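Local coordinates for Anapc5 protein (Xenopus laevis, PDB 5BPZ) that is a subunit of the anaphase-promoting complex (APC/C), the ubiquitin ligase that drives cells through mitosis, to whose assembly its helical N-terminal domain probably contributes, at residues G101-K104 with D105-F109; Q148-K151 with L152-L156; W29-P32 with Y33-S36; I50-V53 with E54-L58. One frame throughout, in Å; residues are numbered along the deposited sequence.

Interaction 1 of 4, residues G101-K104 with D105-F109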
loop_
_atom_site.group_PDB
_atom_site.type_symbol
_atom_site.label_atom_id
_atom_site.label_comp_id
_atom_site.label_asym_id
_atom_site.label_seq_id
_atom_site.Cartn_x
_atom_site.Cartn_y
_atom_site.Cartn_z
ATOM N N GLY A 101 -11.757 3.879 -9.405
ATOM C CA GLY A 101 -13.002 3.311 -8.902
ATOM C C GLY A 101 -13.849 4.339 -8.178
ATOM O O GLY A 101 -14.113 5.422 -8.712
ATOM N N GLU A 102 -14.271 4.004 -6.947
ATOM C CA GLU A 102 -15.090 4.855 -6.071
ATOM C C GLU A 102 -14.561 4.765 -4.634
ATOM O O GLU A 102 -13.686 3.941 -4.372
ATOM C CB GLU A 102 -16.574 4.436 -6.128
ATOM C CG GLU A 102 -17.274 4.746 -7.439
ATOM C CD GLU A 102 -17.785 6.167 -7.588
ATOM O OE1 GLU A 102 -16.975 7.066 -7.915
ATOM O OE2 GLU A 102 -19.008 6.374 -7.416
ATOM N N LEU A 103 -15.084 5.605 -3.706
ATOM C CA LEU A 103 -14.677 5.612 -2.296
ATOM C C LEU A 103 -14.775 4.214 -1.680
ATOM O O LEU A 103 -13.853 3.811 -0.977
ATOM C CB LEU A 103 -15.475 6.654 -1.478
ATOM C CG LEU A 103 -15.403 6.585 0.069
ATOM C CD1 LEU A 103 -13.982 6.832 0.595
ATOM C CD2 LEU A 103 -16.367 7.557 0.700
ATOM N N LYS A 104 -15.858 3.462 -2.001
ATOM C CA LYS A 104 -16.103 2.086 -1.539
ATOM C C LYS A 104 -14.931 1.129 -1.813
ATOM O O LYS A 104 -14.702 0.218 -1.020
ATOM C CB LYS A 104 -17.422 1.519 -2.110
ATOM C CG LYS A 104 -17.496 1.443 -3.639
ATOM C CD LYS A 104 -18.750 0.726 -4.122
ATOM C CE LYS A 104 -18.826 0.644 -5.629
ATOM N NZ LYS A 104 -17.929 -0.407 -6.181
ATOM N N ASP A 105 -14.194 1.348 -2.925
ATOM C CA ASP A 105 -13.054 0.524 -3.325
ATOM C C ASP A 105 -11.873 0.658 -2.371
ATOM O O ASP A 105 -11.162 -0.323 -2.153
ATOM C CB ASP A 105 -12.660 0.791 -4.784
ATOM C CG ASP A 105 -13.739 0.374 -5.767
ATOM O OD1 ASP A 105 -14.131 -0.817 -5.752
ATOM O OD2 ASP A 105 -14.203 1.236 -6.537
ATOM N N MET A 106 -11.691 1.858 -1.773
ATOM C CA MET A 106 -10.650 2.109 -0.778
ATOM C C MET A 106 -11.065 1.457 0.547
ATOM O O MET A 106 -10.242 0.798 1.173
ATOM C CB MET A 106 -10.390 3.617 -0.606
ATOM C CG MET A 106 -9.163 3.927 0.251
ATOM S SD MET A 106 -8.918 5.673 0.662
ATOM C CE MET A 106 -10.379 5.969 1.747
ATOM N N GLU A 107 -12.354 1.603 0.938
ATOM C CA GLU A 107 -12.952 1.025 2.155
ATOM C C GLU A 107 -12.906 -0.509 2.116
ATOM O O GLU A 107 -12.633 -1.139 3.142
ATOM C CB GLU A 107 -14.408 1.501 2.335
ATOM C CG GLU A 107 -14.585 3.012 2.340
ATOM C CD GLU A 107 -16.014 3.490 2.505
ATOM O OE1 GLU A 107 -16.871 3.117 1.671
ATOM O OE2 GLU A 107 -16.269 4.271 3.450
ATOM N N GLN A 108 -13.170 -1.101 0.932
ATOM C CA GLN A 108 -13.139 -2.545 0.700
ATOM C C GLN A 108 -11.705 -3.079 0.797
ATOM O O GLN A 108 -11.516 -4.205 1.245
ATOM C CB GLN A 108 -13.761 -2.891 -0.658
ATOM C CG GLN A 108 -14.093 -4.372 -0.841
ATOM C CD GLN A 108 -14.577 -4.690 -2.234
ATOM O OE1 GLN A 108 -14.404 -3.910 -3.182
ATOM N NE2 GLN A 108 -15.183 -5.858 -2.393
ATOM N N PHE A 109 -10.702 -2.276 0.382
ATOM C CA PHE A 109 -9.292 -2.666 0.491
ATOM C C PHE A 109 -8.912 -2.805 1.971
ATOM O O PHE A 109 -8.243 -3.770 2.341
ATOM C CB PHE A 109 -8.345 -1.678 -0.231
ATOM C CG PHE A 109 -6.883 -1.875 0.137
ATOM C CD1 PHE A 109 -6.181 -2.992 -0.305
ATOM C CD2 PHE A 109 -6.238 -0.984 0.989
ATOM C CE1 PHE A 109 -4.851 -3.200 0.077
ATOM C CE2 PHE A 109 -4.905 -1.191 1.365
ATOM C CZ PHE A 109 -4.222 -2.299 0.907
#

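Interaction 2 of 4, residues Q148-K151 with L152-L156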
loop_
_atom_site.group_PDB
_atom_site.type_symbol
_atom_site.label_atom_id
_atom_site.label_comp_id
_atom_site.label_asym_id
_atom_site.label_seq_id
_atom_site.Cartn_x
_atom_site.Cartn_y
_atom_site.Cartn_z
ATOM N N GLN A 148 -12.620 13.116 6.867
ATOM C CA GLN A 148 -11.221 12.708 6.782
ATOM C C GLN A 148 -11.009 11.516 5.836
ATOM O O GLN A 148 -10.011 11.500 5.103
ATOM C CB GLN A 148 -10.646 12.443 8.180
ATOM C CG GLN A 148 -10.470 13.699 9.039
ATOM C CD GLN A 148 -9.737 13.421 10.335
ATOM O OE1 GLN A 148 -10.198 12.671 11.201
ATOM N NE2 GLN A 148 -8.581 14.044 10.509
ATOM N N VAL A 149 -11.965 10.550 5.818
ATOM C CA VAL A 149 -11.926 9.374 4.930
ATOM C C VAL A 149 -12.152 9.797 3.477
ATOM O O VAL A 149 -11.436 9.324 2.587
ATOM C CB VAL A 149 -12.869 8.231 5.406
ATOM C CG1 VAL A 149 -13.366 7.362 4.250
ATOM C CG2 VAL A 149 -12.180 7.366 6.445
ATOM N N TYR A 150 -13.126 10.703 3.243
ATOM C CA TYR A 150 -13.429 11.227 1.908
ATOM C C TYR A 150 -12.221 12.003 1.370
ATOM O O TYR A 150 -11.831 11.788 0.221
ATOM C CB TYR A 150 -14.706 12.092 1.910
ATOM C CG TYR A 150 -15.204 12.416 0.514
ATOM C CD1 TYR A 150 -16.029 11.533 -0.176
ATOM C CD2 TYR A 150 -14.818 13.588 -0.133
ATOM C CE1 TYR A 150 -16.472 11.813 -1.469
ATOM C CE2 TYR A 150 -15.250 13.878 -1.427
ATOM C CZ TYR A 150 -16.081 12.988 -2.091
ATOM O OH TYR A 150 -16.520 13.269 -3.364
ATOM N N LYS A 151 -11.601 12.863 2.217
ATOM C CA LYS A 151 -10.408 13.642 1.848
ATOM C C LYS A 151 -9.193 12.725 1.638
ATOM O O LYS A 151 -8.279 13.090 0.899
ATOM C CB LYS A 151 -10.091 14.759 2.875
ATOM C CG LYS A 151 -11.202 15.794 3.111
ATOM C CD LYS A 151 -11.501 16.675 1.903
ATOM C CE LYS A 151 -12.809 17.409 2.066
ATOM N NZ LYS A 151 -13.193 18.124 0.822
ATOM N N LEU A 152 -9.206 11.520 2.249
ATOM C CA LEU A 152 -8.142 10.534 2.066
ATOM C C LEU A 152 -8.256 9.886 0.683
ATOM O O LEU A 152 -7.240 9.727 -0.003
ATOM C CB LEU A 152 -8.147 9.479 3.184
ATOM C CG LEU A 152 -7.128 8.335 3.073
ATOM C CD1 LEU A 152 -5.683 8.853 3.121
ATOM C CD2 LEU A 152 -7.392 7.279 4.128
ATOM N N TYR A 153 -9.488 9.540 0.267
ATOM C CA TYR A 153 -9.736 8.948 -1.044
ATOM C C TYR A 153 -9.432 9.926 -2.182
ATOM O O TYR A 153 -8.873 9.500 -3.192
ATOM C CB TYR A 153 -11.162 8.370 -1.159
ATOM C CG TYR A 153 -11.424 7.730 -2.506
ATOM C CD1 TYR A 153 -10.757 6.567 -2.889
ATOM C CD2 TYR A 153 -12.272 8.332 -3.434
ATOM C CE1 TYR A 153 -10.949 6.004 -4.148
ATOM C CE2 TYR A 153 -12.470 7.778 -4.698
ATOM C CZ TYR A 153 -11.796 6.622 -5.055
ATOM O OH TYR A 153 -11.976 6.071 -6.296
ATOM N N THR A 154 -9.768 11.226 -2.019
ATOM C CA THR A 154 -9.474 12.233 -3.050
ATOM C C THR A 154 -7.953 12.419 -3.162
ATOM O O THR A 154 -7.425 12.444 -4.275
ATOM C CB THR A 154 -10.273 13.543 -2.865
ATOM O OG1 THR A 154 -9.820 14.243 -1.706
ATOM C CG2 THR A 154 -11.792 13.321 -2.815
ATOM N N SER A 155 -7.252 12.458 -2.003
ATOM C CA SER A 155 -5.786 12.549 -1.913
ATOM C C SER A 155 -5.137 11.380 -2.648
ATOM O O SER A 155 -4.103 11.564 -3.290
ATOM C CB SER A 155 -5.327 12.536 -0.456
ATOM O OG SER A 155 -5.726 13.722 0.211
ATOM N N LEU A 156 -5.754 10.182 -2.546
ATOM C CA LEU A 156 -5.293 8.957 -3.186
ATOM C C LEU A 156 -5.427 9.052 -4.699
ATOM O O LEU A 156 -4.518 8.630 -5.422
ATOM C CB LEU A 156 -6.044 7.737 -2.632
ATOM C CG LEU A 156 -5.722 6.381 -3.268
ATOM C CD1 LEU A 156 -4.332 5.888 -2.877
ATOM C CD2 LEU A 156 -6.773 5.378 -2.913
#

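Interaction 3 of 4, residues W29-P32 with Y33-S36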
loop_
_atom_site.group_PDB
_atom_site.type_symbol
_atom_site.label_atom_id
_atom_site.label_comp_id
_atom_site.label_asym_id
_atom_site.label_seq_id
_atom_site.Cartn_x
_atom_site.Cartn_y
_atom_site.Cartn_z
ATOM N N TRP A 29 -2.605 10.772 9.816
ATOM C CA TRP A 29 -1.414 9.923 9.757
ATOM C C TRP A 29 -1.450 8.939 8.574
ATOM O O TRP A 29 -0.401 8.629 8.005
ATOM C CB TRP A 29 -1.183 9.200 11.099
ATOM C CG TRP A 29 0.144 8.501 11.227
ATOM C CD1 TRP A 29 1.321 8.849 10.628
ATOM C CD2 TRP A 29 0.446 7.395 12.085
ATOM N NE1 TRP A 29 2.320 7.981 11.003
ATOM C CE2 TRP A 29 1.814 7.085 11.906
ATOM C CE3 TRP A 29 -0.314 6.617 12.978
ATOM C CZ2 TRP A 29 2.439 6.033 12.587
ATOM C CZ3 TRP A 29 0.306 5.572 13.648
ATOM C CH2 TRP A 29 1.665 5.289 13.453
ATOM N N VAL A 30 -2.653 8.466 8.202
ATOM C CA VAL A 30 -2.861 7.571 7.063
ATOM C C VAL A 30 -2.831 8.452 5.812
ATOM O O VAL A 30 -3.637 9.374 5.701
ATOM C CB VAL A 30 -4.187 6.765 7.169
ATOM C CG1 VAL A 30 -4.384 5.866 5.950
ATOM C CG2 VAL A 30 -4.234 5.937 8.448
ATOM N N THR A 31 -1.880 8.195 4.903
ATOM C CA THR A 31 -1.723 8.960 3.663
ATOM C C THR A 31 -1.758 8.028 2.433
ATOM O O THR A 31 -1.570 6.821 2.605
ATOM C CB THR A 31 -0.401 9.760 3.687
ATOM O OG1 THR A 31 0.691 8.869 3.894
ATOM C CG2 THR A 31 -0.388 10.889 4.717
ATOM N N PRO A 32 -1.936 8.560 1.185
ATOM C CA PRO A 32 -1.893 7.680 -0.006
ATOM C C PRO A 32 -0.597 6.861 -0.156
ATOM O O PRO A 32 -0.652 5.749 -0.681
ATOM C CB PRO A 32 -2.094 8.641 -1.179
ATOM C CG PRO A 32 -2.674 9.875 -0.599
ATOM C CD PRO A 32 -2.184 9.970 0.805
ATOM N N TYR A 33 0.554 7.378 0.332
ATOM C CA TYR A 33 1.817 6.628 0.317
ATOM C C TYR A 33 1.707 5.394 1.237
ATOM O O TYR A 33 2.139 4.300 0.855
ATOM C CB TYR A 33 3.009 7.506 0.762
ATOM C CG TYR A 33 4.243 6.692 1.089
ATOM C CD1 TYR A 33 5.030 6.145 0.078
ATOM C CD2 TYR A 33 4.590 6.417 2.409
ATOM C CE1 TYR A 33 6.137 5.357 0.373
ATOM C CE2 TYR A 33 5.696 5.621 2.714
ATOM C CZ TYR A 33 6.476 5.108 1.692
ATOM O OH TYR A 33 7.564 4.325 1.975
ATOM N N LYS A 34 1.151 5.592 2.455
ATOM C CA LYS A 34 0.976 4.537 3.463
ATOM C C LYS A 34 0.042 3.446 2.938
ATOM O O LYS A 34 0.305 2.274 3.180
ATOM C CB LYS A 34 0.447 5.110 4.792
ATOM C CG LYS A 34 1.395 6.083 5.490
ATOM C CD LYS A 34 2.276 5.419 6.536
ATOM C CE LYS A 34 2.660 6.362 7.655
ATOM N NZ LYS A 34 3.575 7.444 7.205
ATOM N N ILE A 35 -1.013 3.836 2.180
ATOM C CA ILE A 35 -1.985 2.935 1.533
ATOM C C ILE A 35 -1.248 2.075 0.502
ATOM O O ILE A 35 -1.430 0.854 0.453
ATOM C CB ILE A 35 -3.149 3.751 0.896
ATOM C CG1 ILE A 35 -4.056 4.369 1.996
ATOM C CG2 ILE A 35 -3.972 2.895 -0.073
ATOM C CD1 ILE A 35 -5.060 5.506 1.480
ATOM N N SER A 36 -0.375 2.718 -0.278
ATOM C CA SER A 36 0.453 2.085 -1.303
ATOM C C SER A 36 1.412 1.049 -0.693
ATOM O O SER A 36 1.644 -0.006 -1.280
ATOM C CB SER A 36 1.194 3.160 -2.085
ATOM O OG SER A 36 0.254 4.069 -2.639
#

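Interaction 4 of 4, residues I50-V53 with E54-L58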
loop_
_atom_site.group_PDB
_atom_site.type_symbol
_atom_site.label_atom_id
_atom_site.label_comp_id
_atom_site.label_asym_id
_atom_site.label_seq_id
_atom_site.Cartn_x
_atom_site.Cartn_y
_atom_site.Cartn_z
ATOM N N ILE A 50 7.169 -16.694 -5.886
ATOM C CA ILE A 50 8.289 -16.830 -4.952
ATOM C C ILE A 50 7.873 -17.664 -3.744
ATOM O O ILE A 50 6.692 -17.704 -3.383
ATOM C CB ILE A 50 8.976 -15.487 -4.559
ATOM C CG1 ILE A 50 8.076 -14.617 -3.668
ATOM C CG2 ILE A 50 9.497 -14.707 -5.796
ATOM C CD1 ILE A 50 8.840 -13.623 -2.856
ATOM N N SER A 51 8.837 -18.353 -3.142
ATOM C CA SER A 51 8.605 -19.216 -1.989
ATOM C C SER A 51 8.325 -18.391 -0.726
ATOM O O SER A 51 8.643 -17.194 -0.682
ATOM C CB SER A 51 9.834 -20.090 -1.760
ATOM O OG SER A 51 10.937 -19.299 -1.364
ATOM N N LEU A 52 7.786 -19.044 0.314
ATOM C CA LEU A 52 7.532 -18.404 1.609
ATOM C C LEU A 52 8.861 -17.901 2.252
ATOM O O LEU A 52 8.896 -16.813 2.832
ATOM C CB LEU A 52 6.787 -19.365 2.547
ATOM C CG LEU A 52 6.298 -18.795 3.886
ATOM C CD1 LEU A 52 5.387 -17.557 3.690
ATOM C CD2 LEU A 52 5.614 -19.861 4.703
ATOM N N VAL A 53 9.950 -18.663 2.084
ATOM C CA VAL A 53 11.269 -18.273 2.572
ATOM C C VAL A 53 11.720 -16.941 1.911
ATOM O O VAL A 53 12.119 -16.013 2.617
ATOM C CB VAL A 53 12.281 -19.445 2.416
ATOM C CG1 VAL A 53 13.724 -18.961 2.404
ATOM C CG2 VAL A 53 12.073 -20.481 3.515
ATOM N N GLU A 54 11.603 -16.842 0.570
ATOM C CA GLU A 54 11.954 -15.652 -0.219
ATOM C C GLU A 54 11.076 -14.465 0.194
ATOM O O GLU A 54 11.561 -13.342 0.235
ATOM C CB GLU A 54 11.824 -15.919 -1.735
ATOM C CG GLU A 54 12.830 -16.914 -2.298
ATOM C CD GLU A 54 12.591 -17.300 -3.749
ATOM O OE1 GLU A 54 11.620 -18.045 -4.027
ATOM O OE2 GLU A 54 13.376 -16.850 -4.614
ATOM N N LYS A 55 9.800 -14.725 0.530
ATOM C CA LYS A 55 8.842 -13.708 0.991
ATOM C C LYS A 55 9.289 -13.127 2.326
ATOM O O LYS A 55 9.178 -11.925 2.527
ATOM C CB LYS A 55 7.439 -14.311 1.151
ATOM C CG LYS A 55 6.662 -14.405 -0.146
ATOM C CD LYS A 55 5.315 -15.070 0.061
ATOM C CE LYS A 55 4.636 -15.265 -1.259
ATOM N NZ LYS A 55 3.309 -15.925 -1.111
ATOM N N ARG A 56 9.799 -13.991 3.233
ATOM C CA ARG A 56 10.284 -13.590 4.548
ATOM C C ARG A 56 11.525 -12.702 4.424
ATOM O O ARG A 56 11.626 -11.699 5.135
ATOM C CB ARG A 56 10.475 -14.808 5.471
ATOM C CG ARG A 56 9.125 -15.497 5.772
ATOM C CD ARG A 56 9.069 -16.311 7.049
ATOM N NE ARG A 56 9.971 -17.456 6.998
ATOM C CZ ARG A 56 9.593 -18.730 6.997
ATOM N NH1 ARG A 56 8.307 -19.051 7.079
ATOM N NH2 ARG A 56 10.498 -19.693 6.937
ATOM N N ARG A 57 12.411 -13.021 3.449
ATOM C CA ARG A 57 13.621 -12.250 3.147
ATOM C C ARG A 57 13.212 -10.885 2.601
ATOM O O ARG A 57 13.724 -9.873 3.064
ATOM C CB ARG A 57 14.508 -12.971 2.114
ATOM C CG ARG A 57 15.129 -14.275 2.596
ATOM C CD ARG A 57 16.141 -14.818 1.597
ATOM N NE ARG A 57 16.689 -16.106 2.031
ATOM C CZ ARG A 57 16.641 -17.228 1.317
ATOM N NH1 ARG A 57 16.082 -17.236 0.114
ATOM N NH2 ARG A 57 17.151 -18.350 1.803
ATOM N N LEU A 58 12.267 -10.858 1.642
ATOM C CA LEU A 58 11.775 -9.624 1.032
ATOM C C LEU A 58 11.083 -8.684 2.019
ATOM O O LEU A 58 11.236 -7.469 1.888
ATOM C CB LEU A 58 10.884 -9.913 -0.176
ATOM C CG LEU A 58 11.607 -10.388 -1.431
ATOM C CD1 LEU A 58 10.628 -10.699 -2.511
ATOM C CD2 LEU A 58 12.618 -9.358 -1.931
#

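Interaction 1 of 4, residues G101-K104 with D105-F109
Asp105 reaches back to the backbone just ahead of its own helix: its OD2 takes the amide N of Glu102 at 2.8 Å, on the lone pair facing away from OD1, with an N-H...O angle of 151°. With CG turned anti to its own carbonyl carbon (chi1 -65°), the carboxylate lies beside the backbone N of Asp105, and that N in turn donates to Glu102 O at 3.0 Å, arriving well above the carbonyl plane. Glu102 thus has both its N-H and its C=O engaged by one residue. This reciprocal pairing closes the first turn of helix 103-114, the carboxylate accepting from an amide that lies just before the helix. Leu103 O is gripped twice, by Met106 N at 3.0 Å from above its plane and by Glu107 N at 3.3 Å within it. Lys104 O receives Gln108 N at 2.8 Å, an ordinary helical bond. The other oxygen, Asp105 OD1, has Lys104 NZ 3.8 Å away, a long salt bridge between side chains that run alongside each other. On the helix flank, Leu103 CD1 meets Met106 CE at 3.9 Å, and both side chains continue onto Tyr153 of helix 146-164.

Interaction 2 of 4, residues Q148-K151 with L152-L156
Lys151 O is the acceptor on which two successive hydroxyl residues of the next turn converge. Ser155 OG donates to Lys151 O at 2.7 Å, while Ser155 N donates to that same oxygen at 3.1 Å. What folds the hydroxyl back is chi1 of -68°, which turns OG away from the carbonyl carbon of Ser155 and sets it beside the backbone N. Thr154 is rotated differently: with chi1 at 69°, OG1 falls between N and the carbonyl carbon and makes a weak bond of 3.2 Å to Lys151 O. That choice leaves the methyl CG2 on the other branch, 3.8 Å from Tyr150 CE2; the two side chains cross at about a right angle. Leu152 and Tyr153 both swing CG opposite their backbone N, and from helix 146-164 they reach Met106 of helix 103-114; the phenol OH of Tyr153 bonds to Met98 O. Were Ser155 an alanine, Lys151 O would probably be left with the backbone amide and the weak threonine bond, its short hydroxyl partner lost. Both hydroxyls thus direct their protons to a carbonyl of the preceding turn, the threonine only weakly.

Interaction 3 of 4, residues W29-P32 with Y33-S36
The indole of Trp29 has Lys34 CE beside its pyrrole part, 3.7 Å from Trp29 NE1, approaching obliquely to the ring; Trp29 is poorly ordered, so this contact is only loosely defined. The phenol of Tyr33 takes its partners elsewhere: its OH bonds to Leu65 O, and its ring packs on Tyr159 of helix 146-164. The pyrrolidine of Pro32 occupies the first turn of helix 32-46. Just before it, Thr31 takes the N-cap position. Its OG1 lies 3.3 Å from Lys34 CG, while Thr31 O receives Ile35 N at 3.1 Å, almost in line with the C=O bond. Lys34 has CG anti to its carbonyl carbon (chi1 -64°), then bends at chi2 and chi4, so that the chain passes Thr31 OG1 and CE comes beside the indole. A serine in place of Lys34 would probably leave Asp70 without a positive partner and the indole without the methylene beside it. One turn on, Ser36 N and Ser36 OG reach Pro32 O from opposite faces of its plane, the hydroxyl at 2.7 Å. Asp70 holds the helix start chiefly by the hydrogen bond from Thr31 OG1, with a weak, long ion pair to Lys34 NZ added, and so probably helps fix the opening turn against the loop between helices 52-67 and 73-83.

Interaction 4 of 4, residues I50-V53 with E54-L58
Ser51 and Glu54 face each other across the first turn of helix 52-67 in a capping box. Ser51 OG, placed between its N and carbonyl carbon (chi1 67°), accepts Glu54 N at 3.2 Å; in return Glu54 sends its extended chain back so that OE1 takes Ser51 N at 2.9 Å. That second bond is nearly straight, 175° at the hydrogen, though it meets the carboxylate on its anti side and somewhat out of plane. Behind the box, Ile50 slants across Lys55 and Leu58: its CD1 lies 3.6 Å from Lys55 CG and a tight 3.4 Å from Leu58 CD1. The aliphatic run of Lys55 stays fully extended, delivering NZ to Ser45 O. Two exposed arginines lean back over Leu52 and Val53 of the first turn. Val53 CG1 sits over one face of the Arg57 guanidinium, displaced toward its rim and 3.5 Å from Arg57 NH2. Arg56 bends at chi3 and slants past Leu52, its NH1 3.7 Å from Leu52 CD2. The amides of Ser51 and Glu54 are therefore both satisfied by side chains, and the negative carboxylate beside the helix start probably interacts favourably with the helix dipole.

How the interactions relate
From the N terminus, interaction 3 comes first, where the chain enters helix 32-46; interaction 4 follows at the start of helix 52-67, interaction 1 at the start of helix 103-114, and interaction 2 within the final helix, 146-164. Each is confined to consecutive residues, so they stand in series, none enclosing or crossing another. Three of them nevertheless meet in space. Ile35 packs on Met106 of interaction 1 and on Leu152 of interaction 2, while Met106 CE also lies 3.6 Å from Val149 O, so helices 32-46, 103-114 and 146-164 join here. Interaction 4 stands apart, its centre about 24 Å from that of interaction 3 and farther from the others.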